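Local coordinates for protein ATP-dependent helicase FUN30 (Saccharomyces cerevisiae S288c, PDB 5GN1) that uses ATP hydrolysis to remodel nucleosomes, supporting heterochromatin organization and promoting DNA end resection at double-strand breaks, at residues A[209-214]-A[278-283]. Sequence-based numbering, arbitrary orientation.
Sequences SLFTQV and IFDQSF
Asp280 turns its carboxylate onto the backbone turn that begins at Ser209, and its two oxygens take separate donors there, Ser209 OG and Leu210 N. Asp280 OD2 receives a very short bond, 2.5 Å, from Ser209 OG; Asp280 OD1 accepts the backbone N of Leu210 at 2.9 Å through its syn lone pair, nearly straight at 164°. CG of Asp280 sits between its own backbone N and carbonyl carbon (chi1 48°), a setting that brings the carboxylate across to Ser209 and Leu210. The hydroxyl of Ser209, anti to the backbone N, also accepts from Phe211 N, with Ser209 OG 3.0 Å from that nitrogen, closing an ST turn just ahead of helix 212-224. The Phe211 ring meets the carboxylate with its edge, CD1 lying 3.7 Å from Asp280 OD1 and the two planes 67° apart. Beside these polar bonds, Val214 CG1 approaches the Phe279 ring obliquely, 3.6 Å from CD2, while Leu210 CD1 lies 3.6 Å from Ser282 CA. With an alanine here in place of Asp280, Ser209 OG and Leu210 N would probably lose their shared buried acceptor, leaving the turn less firmly held to 278-283. Ser282 OG is hydrogen-bonded to Asn284 N and to Asp287 OD2, the latter in the first turn of helix 285-292. The contact joins the loops leaving two neighbouring parallel strands, 205-209 and 275-278, at their C-terminal ends, within the RecA-like C-terminal helicase lobe of an SNF2-family remodeller.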
ATOM      1  N   SER A 209      -3.619   2.188   6.169  1.00 19.86           N
ATOM      2  CA  SER A 209      -3.409   2.116   4.728  1.00 19.75           C
ATOM      3  C   SER A 209      -4.665   1.606   4.039  1.00 21.42           C
ATOM      4  O   SER A 209      -5.394   0.770   4.581  1.00 19.95           O
ATOM      5  CB  SER A 209      -2.233   1.197   4.343  1.00 19.97           C
ATOM      6  OG  SER A 209      -2.096   1.149   2.928  1.00 24.50           O
ATOM      7  N   LEU A 210      -4.902   2.108   2.828  1.00 22.54           N
ATOM      8  CA  LEU A 210      -5.992   1.602   2.003  1.00 28.18           C
ATOM      9  C   LEU A 210      -5.641   0.296   1.314  1.00 25.98           C
ATOM     10  O   LEU A 210      -6.515  -0.305   0.679  1.00 24.53           O
ATOM     11  CB  LEU A 210      -6.399   2.641   0.948  1.00 22.87           C
ATOM     12  CG  LEU A 210      -7.363   3.730   1.432  1.00 28.51           C
ATOM     13  CD1 LEU A 210      -7.530   4.818   0.385  1.00 33.49           C
ATOM     14  CD2 LEU A 210      -8.713   3.127   1.791  1.00 26.45           C
ATOM     15  N   PHE A 211      -4.399  -0.163   1.439  1.00 21.51           N
ATOM     16  CA  PHE A 211      -3.895  -1.320   0.708  1.00 22.75           C
ATOM     17  C   PHE A 211      -3.473  -2.381   1.712  1.00 19.73           C
ATOM     18  O   PHE A 211      -2.545  -2.155   2.498  1.00 17.62           O
ATOM     19  CB  PHE A 211      -2.699  -0.936  -0.173  1.00 22.45           C
ATOM     20  CG  PHE A 211      -3.033   0.012  -1.288  1.00 27.14           C
ATOM     21  CD1 PHE A 211      -2.954   1.385  -1.102  1.00 24.31           C
ATOM     22  CD2 PHE A 211      -3.405  -0.471  -2.540  1.00 30.28           C
ATOM     23  CE1 PHE A 211      -3.258   2.265  -2.143  1.00 28.52           C
ATOM     24  CE2 PHE A 211      -3.700   0.396  -3.588  1.00 33.64           C
ATOM     25  CZ  PHE A 211      -3.631   1.766  -3.389  1.00 34.84           C
ATOM     26  N   THR A 212      -4.136  -3.540   1.681  1.00 20.07           N
ATOM     27  CA  THR A 212      -3.677  -4.647   2.520  1.00 21.91           C
ATOM     28  C   THR A 212      -2.289  -5.121   2.120  1.00 20.29           C
ATOM     29  O   THR A 212      -1.523  -5.583   2.975  1.00 18.54           O
ATOM     30  CB  THR A 212      -4.664  -5.818   2.471  1.00 29.01           C
ATOM     31  OG1 THR A 212      -4.982  -6.125   1.111  1.00 31.45           O
ATOM     32  CG2 THR A 212      -5.938  -5.471   3.234  1.00 33.98           C
ATOM     33  N   GLN A 213      -1.938  -5.003   0.830  1.00 20.66           N
ATOM     34  CA  GLN A 213      -0.582  -5.340   0.387  1.00 19.09           C
ATOM     35  C   GLN A 213       0.467  -4.469   1.067  1.00 18.92           C
ATOM     36  O   GLN A 213       1.588  -4.926   1.345  1.00 17.48           O
ATOM     37  CB  GLN A 213      -0.467  -5.178  -1.124  1.00 22.44           C
ATOM     38  CG  GLN A 213      -1.238  -6.161  -1.976  1.00 27.12           C
ATOM     39  CD  GLN A 213      -1.191  -5.750  -3.445  1.00 33.43           C
ATOM     40  OE1 GLN A 213      -1.743  -4.713  -3.833  1.00 37.85           O
ATOM     41  NE2 GLN A 213      -0.521  -6.547  -4.259  1.00 32.94           N
ATOM     42  N   VAL A 214       0.143  -3.197   1.295  1.00 15.43           N
ATOM     43  CA  VAL A 214       1.051  -2.335   2.048  1.00 16.10           C
ATOM     44  C   VAL A 214       1.167  -2.804   3.495  1.00 14.83           C
ATOM     45  O   VAL A 214       2.267  -2.835   4.052  1.00 16.83           O
ATOM     46  CB  VAL A 214       0.601  -0.865   1.947  1.00 16.28           C
ATOM     47  CG1 VAL A 214       1.302   0.007   3.011  1.00 20.13           C
ATOM     48  CG2 VAL A 214       0.868  -0.325   0.536  1.00 19.56           C
ATOM     49  N   ILE A 278      -1.150   8.321   8.352  1.00 19.32           N
ATOM     50  CA  ILE A 278      -1.922   7.926   7.177  1.00 20.16           C
ATOM     51  C   ILE A 278      -0.880   7.571   6.127  1.00 22.19           C
ATOM     52  O   ILE A 278      -0.227   8.459   5.569  1.00 21.08           O
ATOM     53  CB  ILE A 278      -2.849   9.048   6.703  1.00 22.14           C
ATOM     54  CG1 ILE A 278      -3.748   9.523   7.841  1.00 20.89           C
ATOM     55  CG2 ILE A 278      -3.714   8.580   5.530  1.00 20.98           C
ATOM     56  CD1 ILE A 278      -4.719   8.488   8.290  1.00 22.26           C
ATOM     57  N   PHE A 279      -0.663   6.268   5.903  1.00 20.59           N
ATOM     58  CA  PHE A 279       0.423   5.889   5.007  1.00 19.38           C
ATOM     59  C   PHE A 279       0.105   6.291   3.575  1.00 23.78           C
ATOM     60  O   PHE A 279       1.012   6.644   2.810  1.00 25.46           O
ATOM     61  CB  PHE A 279       0.699   4.395   5.108  1.00 17.74           C
ATOM     62  CG  PHE A 279       1.997   3.966   4.475  1.00 19.79           C
ATOM     63  CD1 PHE A 279       3.190   4.032   5.189  1.00 21.27           C
ATOM     64  CD2 PHE A 279       2.026   3.480   3.173  1.00 23.39           C
ATOM     65  CE1 PHE A 279       4.390   3.639   4.608  1.00 24.30           C
ATOM     66  CE2 PHE A 279       3.220   3.067   2.590  1.00 21.81           C
ATOM     67  CZ  PHE A 279       4.403   3.147   3.311  1.00 21.73           C
ATOM     68  N   ASP A 280      -1.172   6.290   3.213  1.00 23.17           N
ATOM     69  CA  ASP A 280      -1.596   6.675   1.873  1.00 24.62           C
ATOM     70  C   ASP A 280      -3.005   7.223   1.999  1.00 25.34           C
ATOM     71  O   ASP A 280      -3.848   6.625   2.675  1.00 26.24           O
ATOM     72  CB  ASP A 280      -1.535   5.482   0.902  1.00 26.45           C
ATOM     73  CG  ASP A 280      -2.197   4.224   1.471  1.00 28.77           C
ATOM     74  OD1 ASP A 280      -3.436   4.100   1.342  1.00 26.36           O
ATOM     75  OD2 ASP A 280      -1.475   3.377   2.066  1.00 26.52           O
ATOM     76  N   GLN A 281      -3.248   8.376   1.397  1.00 29.04           N
ATOM     77  CA  GLN A 281      -4.503   9.030   1.704  1.00 30.54           C
ATOM     78  C   GLN A 281      -5.637   8.458   0.861  1.00 32.27           C
ATOM     79  O   GLN A 281      -5.428   7.823  -0.172  1.00 31.61           O
ATOM     80  CB  GLN A 281      -4.388  10.538   1.499  1.00 36.71           C
ATOM     81  CG  GLN A 281      -4.194  10.946   0.063  1.00 36.91           C
ATOM     82  CD  GLN A 281      -3.731  12.386  -0.067  1.00 44.52           C
ATOM     83  OE1 GLN A 281      -2.812  12.682  -0.844  1.00 49.14           O
ATOM     84  NE2 GLN A 281      -4.352  13.286   0.697  1.00 40.46           N
ATOM     85  N   SER A 282      -6.850   8.668   1.344  1.00 25.58           N
ATOM     86  CA  SER A 282      -8.053   8.339   0.611  1.00 29.48           C
ATOM     87  C   SER A 282      -8.496   9.530  -0.232  1.00 32.68           C
ATOM     88  O   SER A 282      -8.253  10.690   0.119  1.00 30.53           O
ATOM     89  CB  SER A 282      -9.170   7.940   1.578  1.00 34.40           C
ATOM     90  OG  SER A 282     -10.393   7.751   0.891  1.00 36.84           O
ATOM     91  N   PHE A 283      -9.147   9.232  -1.363  1.00 37.24           N
ATOM     92  CA  PHE A 283      -9.726  10.305  -2.166  1.00 35.38           C
ATOM     93  C   PHE A 283     -10.939  10.926  -1.490  1.00 31.81           C
ATOM     94  O   PHE A 283     -11.327  12.037  -1.859  1.00 35.29           O
ATOM     95  CB  PHE A 283     -10.108   9.798  -3.560  1.00 34.47           C
ATOM     96  CG  PHE A 283     -10.507  10.899  -4.522  1.00 29.53           C
ATOM     97  CD1 PHE A 283      -9.540  11.668  -5.158  1.00 39.42           C
ATOM     98  CD2 PHE A 283     -11.847  11.152  -4.801  1.00 42.22           C
ATOM     99  CE1 PHE A 283      -9.901  12.684  -6.049  1.00 38.13           C
ATOM    100  CE2 PHE A 283     -12.214  12.158  -5.689  1.00 33.73           C
ATOM    101  CZ  PHE A 283     -11.238  12.923  -6.312  1.00 34.56           C
TER